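Local coordinates for pyrethroid hydrolase (PDB 5Y5R), which hydrolyses the ester bond of pyrethroid insecticides such as cypermethrin and permethrin, releasing an alcohol and a cyclopropanecarboxylic acid, at residues 12-17 against 168-173; 139-144 against 174-179; 105-110 against 216-221; 194-199 against 208-213. All blocks are in the same frame, centred on the assembly; numbering follows the deposited sequence.

Overall arrangement
Interactions 1 and 2 line the pocket of the bound pyrethroid ester, and both are partly buried. Interaction 1 joins two loops by backbone bonds and carbon contacts. Interaction 2 pairs strands 140-143 and 174-175 in a small antiparallel sheet. The two touch where Gln174 meets Leu13. Interactions 3 and 4 are neighbours too, with centres 11 Å apart, and share helix 207-216, which ends at interaction 3. Interaction 4 is buried and mostly polar, within the main parallel sheet and its helix layer. Interaction 3 is also partly buried, and apolar. It lies well away from interaction 1, with centres about 27 Å apart.

Interaction 1. Residues 12-17 against 168-173; sequences ALNRGA and EHFIQT. With 8NL ((2-methyl-3-phenyl-phenyl)methyl (1~{S})-3-[(~{E})-2-chloranyl-3,3,3-tris(fluoranyl)prop-1-enyl]-2,2-dimethyl-cyclopropane-1-carboxylate), chain G.
Leu13, Asn14 and Arg15 run alongside His169, Phe170 and Ile171 in the opposite direction, with a single backbone bridge between Asn14 and Phe170. Two hydrogen bonds hold the backbones. Ile171 N gives one to Leu13 O at 2.9 Å, and Arg15 N gives a more bent one to His169 O at 2.7 Å. This is the tight part. Leu13 CD2 packs on the backbone carbonyls of Ile171 and Gln172. The Phe170 ring has His169 CB over one face. 8NL C8 lies over the opposite face, offset toward the rim and 3.9 Å from Phe170 CD1. Ala12 N donates to the ester carbonyl oxygen O1 of 8NL at 3.3 Å.

The looser side is at Arg15 and Glu168. The Arg15 chain bends at chi3 (59°). Arg15 CG meets Ile171 CG2 at 3.8 Å, and its CD rests near the carbonyl oxygens of Glu168 and Phe170. A water takes a bond from Arg15 NH1 at 3.0 Å and gives one to Phe170 O. Arg15 NH2 forms a salt bridge with Asp37. With an alanine in place of Arg15, Asp37 would probably lose its charged mate and Ile171 CG2 the chain it packs on.

Two backbone bonds join the loops, while Leu13, Asn14 and Phe170 turn side chains to the ligand. The bond from Ala12 N to the ester carbonyl oxygen, with Ser78 and His230 also bonded to the ligand, is consistent with a role for this loop in the oxyanion hole of an alpha/beta hydrolase.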
# COMPACT_ATOMS: atom_id res chain seq x y z
N ALA A 12 -0.62 4.90 4.71
CA ALA A 12 -0.37 5.89 5.76
C ALA A 12 -1.48 5.94 6.81
O ALA A 12 -2.67 5.88 6.50
CB ALA A 12 -0.22 7.29 5.15
N LEU A 13 -1.08 6.11 8.08
CA LEU A 13 -2.00 6.24 9.21
C LEU A 13 -2.85 4.99 9.48
O LEU A 13 -3.77 5.05 10.33
CB LEU A 13 -2.96 7.42 8.99
CG LEU A 13 -2.31 8.79 9.15
CD1 LEU A 13 -3.28 9.88 8.75
CD2 LEU A 13 -1.93 8.95 10.58
N ASN A 14 -2.57 3.86 8.83
CA ASN A 14 -3.37 2.65 8.98
C ASN A 14 -2.58 1.56 9.72
O ASN A 14 -1.39 1.69 10.01
CB ASN A 14 -3.85 2.14 7.60
CG ASN A 14 -5.09 2.84 7.11
OD1 ASN A 14 -5.10 4.07 6.86
ND2 ASN A 14 -6.17 2.08 7.00
N ARG A 15 -3.27 0.45 10.03
CA ARG A 15 -2.68 -0.74 10.62
C ARG A 15 -3.14 -1.99 9.85
O ARG A 15 -4.11 -1.94 9.10
CB ARG A 15 -3.07 -0.86 12.11
CG ARG A 15 -2.81 0.42 12.94
CD ARG A 15 -3.20 0.22 14.42
NE ARG A 15 -2.45 -0.87 15.06
CZ ARG A 15 -2.81 -1.50 16.19
NH1 ARG A 15 -3.93 -1.19 16.84
NH2 ARG A 15 -2.04 -2.46 16.67
N GLY A 16 -2.48 -3.13 10.09
CA GLY A 16 -2.80 -4.34 9.33
C GLY A 16 -4.25 -4.77 9.42
O GLY A 16 -4.81 -5.32 8.46
N ALA A 17 -4.90 -4.46 10.54
CA ALA A 17 -6.29 -4.85 10.76
C ALA A 17 -7.26 -4.29 9.72
O ALA A 17 -8.40 -4.77 9.64
CB ALA A 17 -6.73 -4.44 12.17
N GLU A 168 -9.02 0.12 15.87
CA GLU A 168 -7.92 -0.80 15.60
C GLU A 168 -7.32 -0.63 14.20
O GLU A 168 -6.24 -1.15 13.93
CB GLU A 168 -8.39 -2.27 15.77
CG GLU A 168 -8.68 -2.67 17.20
CD GLU A 168 -9.89 -1.98 17.77
OE1 GLU A 168 -9.80 -1.53 18.94
OE2 GLU A 168 -10.88 -1.80 17.03
N HIS A 169 -8.00 0.07 13.30
CA HIS A 169 -7.49 0.16 11.93
C HIS A 169 -6.47 1.28 11.72
O HIS A 169 -5.81 1.29 10.66
CB HIS A 169 -8.65 0.35 10.95
CG HIS A 169 -9.50 -0.87 10.79
ND1 HIS A 169 -10.34 -1.04 9.71
CD2 HIS A 169 -9.65 -1.97 11.57
CE1 HIS A 169 -10.96 -2.21 9.81
NE2 HIS A 169 -10.56 -2.79 10.93
N PHE A 170 -6.36 2.21 12.68
CA PHE A 170 -5.68 3.49 12.48
C PHE A 170 -4.63 3.78 13.55
O PHE A 170 -4.71 3.27 14.67
CB PHE A 170 -6.70 4.62 12.47
CG PHE A 170 -7.85 4.39 11.53
CD1 PHE A 170 -7.60 4.09 10.19
CD2 PHE A 170 -9.15 4.49 11.97
CE1 PHE A 170 -8.64 3.87 9.31
CE2 PHE A 170 -10.21 4.28 11.09
CZ PHE A 170 -9.95 3.98 9.75
N ILE A 171 -3.67 4.63 13.19
CA ILE A 171 -2.76 5.26 14.15
C ILE A 171 -2.96 6.77 14.08
O ILE A 171 -3.68 7.30 13.22
CB ILE A 171 -1.28 4.87 13.93
CG1 ILE A 171 -0.85 5.14 12.50
CG2 ILE A 171 -0.98 3.43 14.30
CD1 ILE A 171 0.65 5.08 12.31
N GLN A 172 -2.31 7.48 15.01
CA GLN A 172 -2.48 8.92 15.13
C GLN A 172 -1.47 9.72 14.33
O GLN A 172 -1.81 10.83 13.87
CB GLN A 172 -2.37 9.35 16.61
CG GLN A 172 -3.57 8.97 17.46
CD GLN A 172 -4.89 9.48 16.89
OE1 GLN A 172 -5.22 10.67 17.03
NE2 GLN A 172 -5.64 8.60 16.23
N THR A 173 -0.22 9.25 14.23
CA THR A 173 0.86 9.98 13.58
C THR A 173 1.73 9.07 12.70
O THR A 173 2.25 8.05 13.16
CB THR A 173 1.76 10.70 14.62
OG1 THR A 173 0.96 11.56 15.43
CG2 THR A 173 2.76 11.57 13.90
C 8NL G . -4.82 8.12 5.75
C8 8NL G . -7.51 7.72 8.76
C9 8NL G . -7.77 8.54 9.86
C10 8NL G . -7.93 9.91 9.68
C11 8NL G . -7.83 10.40 8.38
C12 8NL G . -7.58 9.56 7.30
C13 8NL G . -4.57 5.95 3.63
O 8NL G . -4.16 7.04 2.78
CL 8NL G . -0.75 12.75 0.15
C21 8NL G . -1.11 11.18 0.88
C22 8NL G . -1.28 11.13 2.37
F2 8NL G . -2.57 10.99 2.64
F1 8NL G . -0.59 10.16 2.94
F 8NL G . -0.84 12.27 2.86
C20 8NL G . -1.27 10.11 0.10
C16 8NL G . -1.55 8.74 0.68
C17 8NL G . -2.01 7.87 -0.48
C18 8NL G . -0.65 7.20 -0.54
C19 8NL G . -2.37 8.67 -1.74
C15 8NL G . -2.93 8.09 0.75
C14 8NL G . -2.96 7.06 1.88
O1 8NL G . -2.00 6.32 2.08
C2 8NL G . -5.78 6.15 4.55
C3 8NL G . -6.82 5.24 4.39
C4 8NL G . -7.98 5.30 5.16
C5 8NL G . -8.12 6.27 6.15
C6 8NL G . -7.12 7.21 6.35
C1 8NL G . -5.94 7.14 5.55
C7 8NL G . -7.40 8.20 7.47
O HOH W 1 -5.22 1.47 17.07

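Interaction 2. Residues 139-144 against 174-179; sequences RGLQAD and QSTVPF. With 8NL ((2-methyl-3-phenyl-phenyl)methyl (1~{S})-3-[(~{E})-2-chloranyl-3,3,3-tris(fluoranyl)prop-1-enyl]-2,2-dimethyl-cyclopropane-1-carboxylate), chain G.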
# COMPACT_ATOMS: atom_id res chain seq x y z
N ARG A 139 8.52 15.71 10.24
CA ARG A 139 8.79 14.31 10.48
C ARG A 139 7.52 13.51 10.72
O ARG A 139 7.57 12.28 10.65
CB ARG A 139 9.76 14.13 11.67
CG ARG A 139 11.23 14.43 11.34
CD ARG A 139 12.17 13.30 11.75
NE ARG A 139 12.58 12.46 10.68
CZ ARG A 139 13.06 11.25 10.80
NH1 ARG A 139 13.20 10.70 11.94
NH2 ARG A 139 13.40 10.57 9.77
N GLY A 140 6.39 14.17 10.96
CA GLY A 140 5.13 13.47 11.12
C GLY A 140 3.99 14.14 10.37
O GLY A 140 4.00 15.34 10.09
N LEU A 141 2.99 13.32 10.06
CA LEU A 141 1.77 13.75 9.42
C LEU A 141 0.61 13.25 10.25
O LEU A 141 0.64 12.13 10.76
CB LEU A 141 1.62 13.21 7.99
CG LEU A 141 2.65 13.56 6.91
CD1 LEU A 141 2.27 12.80 5.66
CD2 LEU A 141 2.69 15.01 6.64
N GLN A 142 -0.41 14.09 10.38
CA GLN A 142 -1.56 13.81 11.22
C GLN A 142 -2.81 14.35 10.56
O GLN A 142 -2.78 15.46 10.03
CB GLN A 142 -1.38 14.47 12.58
CG GLN A 142 -2.65 14.48 13.41
CD GLN A 142 -2.43 14.87 14.86
OE1 GLN A 142 -1.29 14.94 15.34
NE2 GLN A 142 -3.51 15.12 15.56
N ALA A 143 -3.91 13.61 10.65
CA ALA A 143 -5.16 14.05 10.03
C ALA A 143 -5.71 15.31 10.70
O ALA A 143 -5.45 15.61 11.87
CB ALA A 143 -6.21 12.94 10.06
N ASP A 144 -6.44 16.09 9.92
CA ASP A 144 -7.08 17.28 10.44
C ASP A 144 -8.39 16.92 11.14
O ASP A 144 -9.46 16.87 10.52
CB ASP A 144 -7.30 18.26 9.29
CG ASP A 144 -7.99 19.50 9.71
OD1 ASP A 144 -8.21 19.69 10.94
OD2 ASP A 144 -8.31 20.31 8.80
N GLN A 174 1.94 9.51 11.46
CA GLN A 174 2.63 8.76 10.42
C GLN A 174 4.02 9.32 10.17
O GLN A 174 4.18 10.55 10.07
CB GLN A 174 1.83 8.84 9.12
CG GLN A 174 2.67 8.44 7.94
CD GLN A 174 2.76 6.93 7.83
OE1 GLN A 174 1.79 6.21 8.11
NE2 GLN A 174 3.95 6.44 7.52
N SER A 175 5.01 8.45 9.96
CA SER A 175 6.37 8.89 9.64
C SER A 175 6.49 9.36 8.19
O SER A 175 5.88 8.80 7.29
CB SER A 175 7.38 7.78 9.89
OG SER A 175 8.65 8.13 9.36
N THR A 176 7.27 10.41 7.97
CA THR A 176 7.44 10.90 6.60
C THR A 176 8.52 10.12 5.84
O THR A 176 8.74 10.39 4.65
CB THR A 176 7.74 12.40 6.62
OG1 THR A 176 8.95 12.61 7.34
CG2 THR A 176 6.58 13.19 7.24
N VAL A 177 9.11 9.12 6.50
CA VAL A 177 10.21 8.35 5.91
C VAL A 177 9.87 7.73 4.56
O VAL A 177 10.72 7.79 3.66
CB VAL A 177 10.72 7.30 6.92
CG1 VAL A 177 11.53 6.20 6.22
CG2 VAL A 177 11.56 7.96 8.00
N PRO A 178 8.76 7.01 4.40
CA PRO A 178 8.45 6.46 3.07
C PRO A 178 8.18 7.50 2.00
O PRO A 178 8.38 7.20 0.82
CB PRO A 178 7.23 5.56 3.34
CG PRO A 178 6.62 6.07 4.57
CD PRO A 178 7.79 6.53 5.40
N PHE A 179 7.70 8.69 2.35
CA PHE A 179 7.40 9.67 1.32
C PHE A 179 8.65 10.14 0.62
O PHE A 179 8.58 10.57 -0.54
CB PHE A 179 6.65 10.87 1.91
CG PHE A 179 5.22 10.60 2.15
CD1 PHE A 179 4.29 10.77 1.14
CD2 PHE A 179 4.79 10.15 3.39
CE1 PHE A 179 2.95 10.51 1.37
CE2 PHE A 179 3.46 9.89 3.62
CZ PHE A 179 2.54 10.07 2.62
C 8NL G . -4.82 8.12 5.75
C8 8NL G . -7.51 7.72 8.76
C9 8NL G . -7.77 8.54 9.86
C10 8NL G . -7.93 9.91 9.68
C11 8NL G . -7.83 10.40 8.38
C12 8NL G . -7.58 9.56 7.30
C13 8NL G . -4.57 5.95 3.63
O 8NL G . -4.16 7.04 2.78
CL 8NL G . -0.75 12.75 0.15
C21 8NL G . -1.11 11.18 0.88
C22 8NL G . -1.28 11.13 2.37
F2 8NL G . -2.57 10.99 2.64
F1 8NL G . -0.59 10.16 2.94
F 8NL G . -0.84 12.27 2.86
C20 8NL G . -1.27 10.11 0.10
C16 8NL G . -1.55 8.74 0.68
C17 8NL G . -2.01 7.87 -0.48
C18 8NL G . -0.65 7.20 -0.54
C19 8NL G . -2.37 8.67 -1.74
C15 8NL G . -2.93 8.09 0.75
C14 8NL G . -2.96 7.06 1.88
O1 8NL G . -2.00 6.32 2.08
C2 8NL G . -5.78 6.15 4.55
C3 8NL G . -6.82 5.24 4.39
C4 8NL G . -7.98 5.30 5.16
C5 8NL G . -8.12 6.27 6.15
C6 8NL G . -7.12 7.21 6.35
C1 8NL G . -5.94 7.14 5.55
C7 8NL G . -7.40 8.20 7.47
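Leu141 and Gln174 form an antiparallel hydrogen-bonded pair. Leu141 N donates to Gln174 O, and Gln174 N donates to Leu141 O, each at 3.0 Å. Gly140 and Ser175 are the adjoining non-hydrogen-bonded pair. Beyond them, Thr176 N reaches Arg139 O at 3.3 Å.

Side-chain polar bonds shape the 174-179 segment. Ser175 OG accepts from Val177 N at 3.1 Å, an ST turn. Gln174 folds back at chi2 (80°), and its NE2 donates to Ser175 O on a lone pair. Gln174 OE1 takes the N-H of Leu13, and Gln174 NE2 also bonds to Tyr57.

The apolar contacts centre on Leu141. Leu141 CD1 meets Phe179 CE2 at 3.7 Å, the two side chains coming from opposite directions. Leu141 CG lies 4.0 Å from Thr176 CG2, and these side chains cross at about a right angle. On the exposed side, Arg139 NH2 comes near Val177 CG2, the two side chains lying side by side.

Two residues touch the bound ester. Phe179 CZ presents its ring edge to fluorine F1 of 8NL at 3.1 Å. Ala143 CB meets C11, in the terminal phenyl of 8NL, at 3.4 Å.

Strand 140-143 is the middle strand of this three-stranded sheet, between 132-135 and 174-175. Leu141 and Ala143 touch Ile132 on the former. Val177 and Pro178 touch Met54 in helix 54-57.

Interaction 3. Residues 105-110 against 216-221; sequences LTAPGV and EFPGPV
Two loops of the alpha/beta-hydrolase fold meet here: one follows strand 95-101, the other links helix 207-216 to strand 222-226. Their backbones come nearest at Ala107 and Phe217. Phe217 is the first residue to leave the helix, and it has the largest share of the contact. With CG anti to the backbone N (chi1 -169°), the ring swings across to Leu105 and Thr106.

Leu105 crosses the Phe217 side chain at about a right angle. Leu105 CD1 lies 3.7 Å from Phe217 CD1, and Leu105 CD2 is 4.0 Å from Phe217 CB. Leu105 CD2 also meets Val221 CG2 tip to tip at 4.2 Å. Thr106 O approaches the ring at its edge, 3.4 Å from Phe217 CD1. The same oxygen accepts a hydrogen bond from Asn183 ND2. Pro218 CD lies over one face of the Phe217 ring, offset toward the rim.

Further out, the two prolines reach toward each other. Pro108 CD is 3.7 Å from Pro218 CD, and Ala107 CB is 3.9 Å from Pro218 CD. Pro108 and Gly109 form the middle of a type II turn from Ala107 to Val110. A side chain on Gly109 would be jammed against Pro108 O. The turn is closed by Val110 N bonding to Ala107 O at 3.0 Å, and Thr106 OG1 adds a bond to Val110 O.

Polar bonds within the first loop and to Asn183 shape it. Its join to the second rests on van der Waals contacts of the Phe217 ring, the prolines and the Leu105-Val221 pair, buried at Leu105 and more open at the prolines.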
# COMPACT_ATOMS: atom_id res chain seq x y z
N LEU A 105 3.28 3.71 -7.04
CA LEU A 105 4.13 2.91 -7.92
C LEU A 105 5.07 3.91 -8.58
O LEU A 105 4.65 4.69 -9.44
CB LEU A 105 3.32 2.14 -8.96
CG LEU A 105 4.19 1.49 -10.02
CD1 LEU A 105 4.99 0.34 -9.40
CD2 LEU A 105 3.37 1.04 -11.24
N THR A 106 6.30 3.97 -8.11
CA THR A 106 7.25 4.91 -8.66
C THR A 106 8.34 4.15 -9.38
O THR A 106 8.67 3.01 -9.03
CB THR A 106 7.82 5.87 -7.60
OG1 THR A 106 8.53 5.16 -6.57
CG2 THR A 106 6.70 6.57 -6.98
N ALA A 107 8.85 4.79 -10.41
CA ALA A 107 9.93 4.24 -11.16
C ALA A 107 11.17 4.24 -10.29
O ALA A 107 11.28 5.04 -9.35
CB ALA A 107 10.14 5.07 -12.42
N PRO A 108 12.15 3.39 -10.61
CA PRO A 108 13.42 3.40 -9.87
C PRO A 108 14.03 4.79 -9.76
O PRO A 108 14.19 5.50 -10.75
CB PRO A 108 14.30 2.46 -10.70
CG PRO A 108 13.23 1.46 -11.31
CD PRO A 108 12.19 2.44 -11.74
N GLY A 109 14.40 5.19 -8.55
CA GLY A 109 15.01 6.49 -8.37
C GLY A 109 14.05 7.63 -8.16
O GLY A 109 14.49 8.78 -8.01
N VAL A 110 12.75 7.36 -8.17
CA VAL A 110 11.71 8.37 -8.02
C VAL A 110 11.09 8.21 -6.64
O VAL A 110 10.83 7.08 -6.21
CB VAL A 110 10.65 8.26 -9.12
CG1 VAL A 110 9.67 9.45 -9.05
CG2 VAL A 110 11.33 8.26 -10.44
N GLU A 216 4.53 5.70 -16.35
CA GLU A 216 5.93 6.09 -16.20
C GLU A 216 6.82 5.00 -15.61
O GLU A 216 8.05 5.17 -15.59
CB GLU A 216 6.03 7.36 -15.34
CG GLU A 216 5.46 8.60 -16.04
CD GLU A 216 5.60 9.91 -15.26
OE1 GLU A 216 4.81 10.83 -15.56
OE2 GLU A 216 6.40 10.02 -14.31
N PHE A 217 6.26 3.87 -15.14
CA PHE A 217 7.11 2.79 -14.65
C PHE A 217 7.69 2.02 -15.83
O PHE A 217 6.97 1.71 -16.78
CB PHE A 217 6.33 1.82 -13.75
CG PHE A 217 7.21 0.84 -12.99
CD1 PHE A 217 7.74 1.16 -11.74
CD2 PHE A 217 7.53 -0.37 -13.54
CE1 PHE A 217 8.54 0.24 -11.07
CE2 PHE A 217 8.34 -1.27 -12.87
CZ PHE A 217 8.84 -0.97 -11.63
N PRO A 218 8.98 1.67 -15.78
CA PRO A 218 9.62 1.00 -16.92
C PRO A 218 9.23 -0.47 -16.99
O PRO A 218 9.38 -1.22 -16.02
CB PRO A 218 11.11 1.18 -16.65
CG PRO A 218 11.20 1.28 -15.18
CD PRO A 218 9.95 1.96 -14.70
N GLY A 219 8.74 -0.89 -18.15
CA GLY A 219 8.34 -2.27 -18.30
C GLY A 219 6.85 -2.47 -18.08
O GLY A 219 6.11 -1.57 -17.67
N PRO A 220 6.39 -3.69 -18.36
CA PRO A 220 4.96 -3.96 -18.30
C PRO A 220 4.44 -3.99 -16.88
O PRO A 220 5.15 -4.38 -15.94
CB PRO A 220 4.84 -5.34 -18.98
CG PRO A 220 6.13 -6.01 -18.67
CD PRO A 220 7.18 -4.91 -18.63
N VAL A 221 3.22 -3.49 -16.72
CA VAL A 221 2.46 -3.55 -15.48
C VAL A 221 1.08 -4.08 -15.85
O VAL A 221 0.36 -3.42 -16.61
CB VAL A 221 2.32 -2.17 -14.80
CG1 VAL A 221 1.43 -2.26 -13.56
CG2 VAL A 221 3.66 -1.57 -14.47

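Interaction 4. Residues 194-199 against 208-213; sequences RLYIEA and AVQRQM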
# COMPACT_ATOMS: atom_id res chain seq x y z
N ARG A 194 4.28 -7.70 -11.95
CA ARG A 194 3.68 -6.55 -11.28
C ARG A 194 2.22 -6.44 -11.72
O ARG A 194 1.89 -6.69 -12.88
CB ARG A 194 4.42 -5.25 -11.63
CG ARG A 194 5.86 -5.18 -11.17
CD ARG A 194 6.55 -3.91 -11.72
NE ARG A 194 6.69 -3.91 -13.18
CZ ARG A 194 7.76 -4.38 -13.82
NH1 ARG A 194 8.77 -4.86 -13.11
NH2 ARG A 194 7.83 -4.35 -15.15
N LEU A 195 1.36 -6.16 -10.75
CA LEU A 195 -0.05 -5.91 -11.01
C LEU A 195 -0.48 -4.64 -10.30
O LEU A 195 -0.17 -4.45 -9.11
CB LEU A 195 -0.90 -7.11 -10.57
CG LEU A 195 -2.41 -6.93 -10.41
CD1 LEU A 195 -3.01 -6.64 -11.77
CD2 LEU A 195 -3.00 -8.20 -9.81
N TYR A 196 -1.17 -3.76 -11.04
CA TYR A 196 -1.81 -2.58 -10.48
C TYR A 196 -3.32 -2.80 -10.46
O TYR A 196 -3.93 -3.03 -11.50
CB TYR A 196 -1.48 -1.32 -11.29
CG TYR A 196 -1.66 -0.04 -10.48
CD1 TYR A 196 -2.90 0.55 -10.32
CD2 TYR A 196 -0.57 0.55 -9.86
CE1 TYR A 196 -3.04 1.72 -9.57
CE2 TYR A 196 -0.71 1.71 -9.11
CZ TYR A 196 -1.93 2.28 -8.96
OH TYR A 196 -2.02 3.43 -8.20
N ILE A 197 -3.92 -2.71 -9.28
CA ILE A 197 -5.37 -2.73 -9.13
C ILE A 197 -5.81 -1.30 -8.92
O ILE A 197 -5.55 -0.73 -7.86
CB ILE A 197 -5.83 -3.62 -7.96
CG1 ILE A 197 -5.27 -5.04 -8.11
CG2 ILE A 197 -7.36 -3.64 -7.88
CD1 ILE A 197 -5.83 -6.02 -7.09
N GLU A 198 -6.44 -0.71 -9.95
CA GLU A 198 -6.94 0.65 -9.88
C GLU A 198 -8.25 0.65 -9.13
O GLU A 198 -9.07 -0.26 -9.28
CB GLU A 198 -7.21 1.25 -11.27
CG GLU A 198 -6.18 1.06 -12.35
CD GLU A 198 -6.70 1.56 -13.72
OE1 GLU A 198 -7.87 1.30 -14.08
OE2 GLU A 198 -5.95 2.22 -14.44
N ALA A 199 -8.47 1.71 -8.37
CA ALA A 199 -9.76 2.05 -7.77
C ALA A 199 -10.31 3.21 -8.59
O ALA A 199 -9.79 4.33 -8.50
CB ALA A 199 -9.58 2.41 -6.30
N ALA A 208 -6.43 9.40 -12.78
CA ALA A 208 -5.44 9.97 -13.69
C ALA A 208 -4.03 9.80 -13.14
O ALA A 208 -3.09 9.53 -13.90
CB ALA A 208 -5.75 11.43 -13.96
N VAL A 209 -3.85 10.02 -11.83
CA VAL A 209 -2.54 9.84 -11.22
C VAL A 209 -2.15 8.38 -11.19
O VAL A 209 -0.99 8.02 -11.41
CB VAL A 209 -2.53 10.45 -9.82
CG1 VAL A 209 -1.23 10.13 -9.15
CG2 VAL A 209 -2.70 11.93 -9.94
N GLN A 210 -3.10 7.53 -10.82
CA GLN A 210 -2.87 6.09 -10.86
C GLN A 210 -2.36 5.68 -12.22
O GLN A 210 -1.34 4.99 -12.33
CB GLN A 210 -4.17 5.36 -10.52
CG GLN A 210 -4.55 5.48 -9.07
CD GLN A 210 -5.90 4.88 -8.81
OE1 GLN A 210 -6.08 3.64 -8.88
NE2 GLN A 210 -6.87 5.74 -8.54
N ARG A 211 -3.07 6.09 -13.28
CA ARG A 211 -2.68 5.66 -14.62
C ARG A 211 -1.37 6.30 -15.07
O ARG A 211 -0.64 5.71 -15.89
CB ARG A 211 -3.79 5.94 -15.64
CG ARG A 211 -5.06 5.10 -15.42
CD ARG A 211 -6.31 5.53 -16.19
NE ARG A 211 -7.37 4.54 -15.98
CZ ARG A 211 -8.66 4.64 -16.32
NH1 ARG A 211 -9.49 3.65 -16.01
NH2 ARG A 211 -9.13 5.70 -16.95
N GLN A 212 -1.06 7.50 -14.56
CA GLN A 212 0.19 8.16 -14.90
C GLN A 212 1.36 7.42 -14.29
O GLN A 212 2.42 7.27 -14.92
CB GLN A 212 0.12 9.62 -14.41
CG GLN A 212 1.27 10.50 -14.87
CD GLN A 212 1.18 10.79 -16.35
OE1 GLN A 212 0.09 11.02 -16.88
NE2 GLN A 212 2.31 10.77 -17.03
N MSE A 213 1.18 6.90 -13.08
CA MSE A 213 2.22 6.10 -12.47
C MSE A 213 2.49 4.80 -13.23
O MSE A 213 3.64 4.45 -13.47
CB MSE A 213 1.85 5.82 -11.01
CG MSE A 213 2.03 7.09 -10.19
SE MSE A 213 1.71 6.87 -8.28
CE MSE A 213 -0.16 6.42 -8.31
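Gln210 reaches from helix 207-216 to the end of strand 194-199. Gln210 CB lies 3.7 Å from Tyr196 OH, and Gln210 CG is 3.4 Å from Tyr196 OH. That hydroxyl is hydrogen-bonded to Ala103 O. With chi2 at 174°, the chain runs extended from there and carries the amide to Ala199. Gln210 CD lies 3.9 Å from Ala199 O. Gln210 OE1 takes the N-H of Ala199 N at 3.1 Å, in the carbonyl plane and on a lone pair. Gln210 OE1 also lies at the edge of the Tyr196 ring, near its plane. Gln210 NE2 donates to Ala199 O at 3.2 Å. It donates to Leu205 O as well. One backbone residue is thus gripped through both its N-H and its C=O, which fixes the turn of the amide. The N-H and C=O of Ala199 would probably be left without these mates if an alanine stood in place of Gln210, and a gap would open beside Tyr196.

Next along the helix, Arg211 crosses Glu198 at about a right angle and forms a salt bridge. Arg211 NE meets Glu198 OE2 on its syn side at 3.1 Å, almost in the guanidinium plane though tilted out of the carboxylate plane. A weak bond from Arg211 NH1 to Glu198 OE1 runs beside it at 3.4 Å. Glu198 OE1 has a further partner in Ser225. Selenomethionine Met213 CE closes on Tyr196 OH at 3.5 Å.

Strand and helix run nearly antiparallel, at 164°, in a beta-alpha-beta unit. They border the loop carrying Asp202, the probable charge-relay acid. Directional bonds join them: the amide bonds are buried, while the salt bridge lies toward the exposed side.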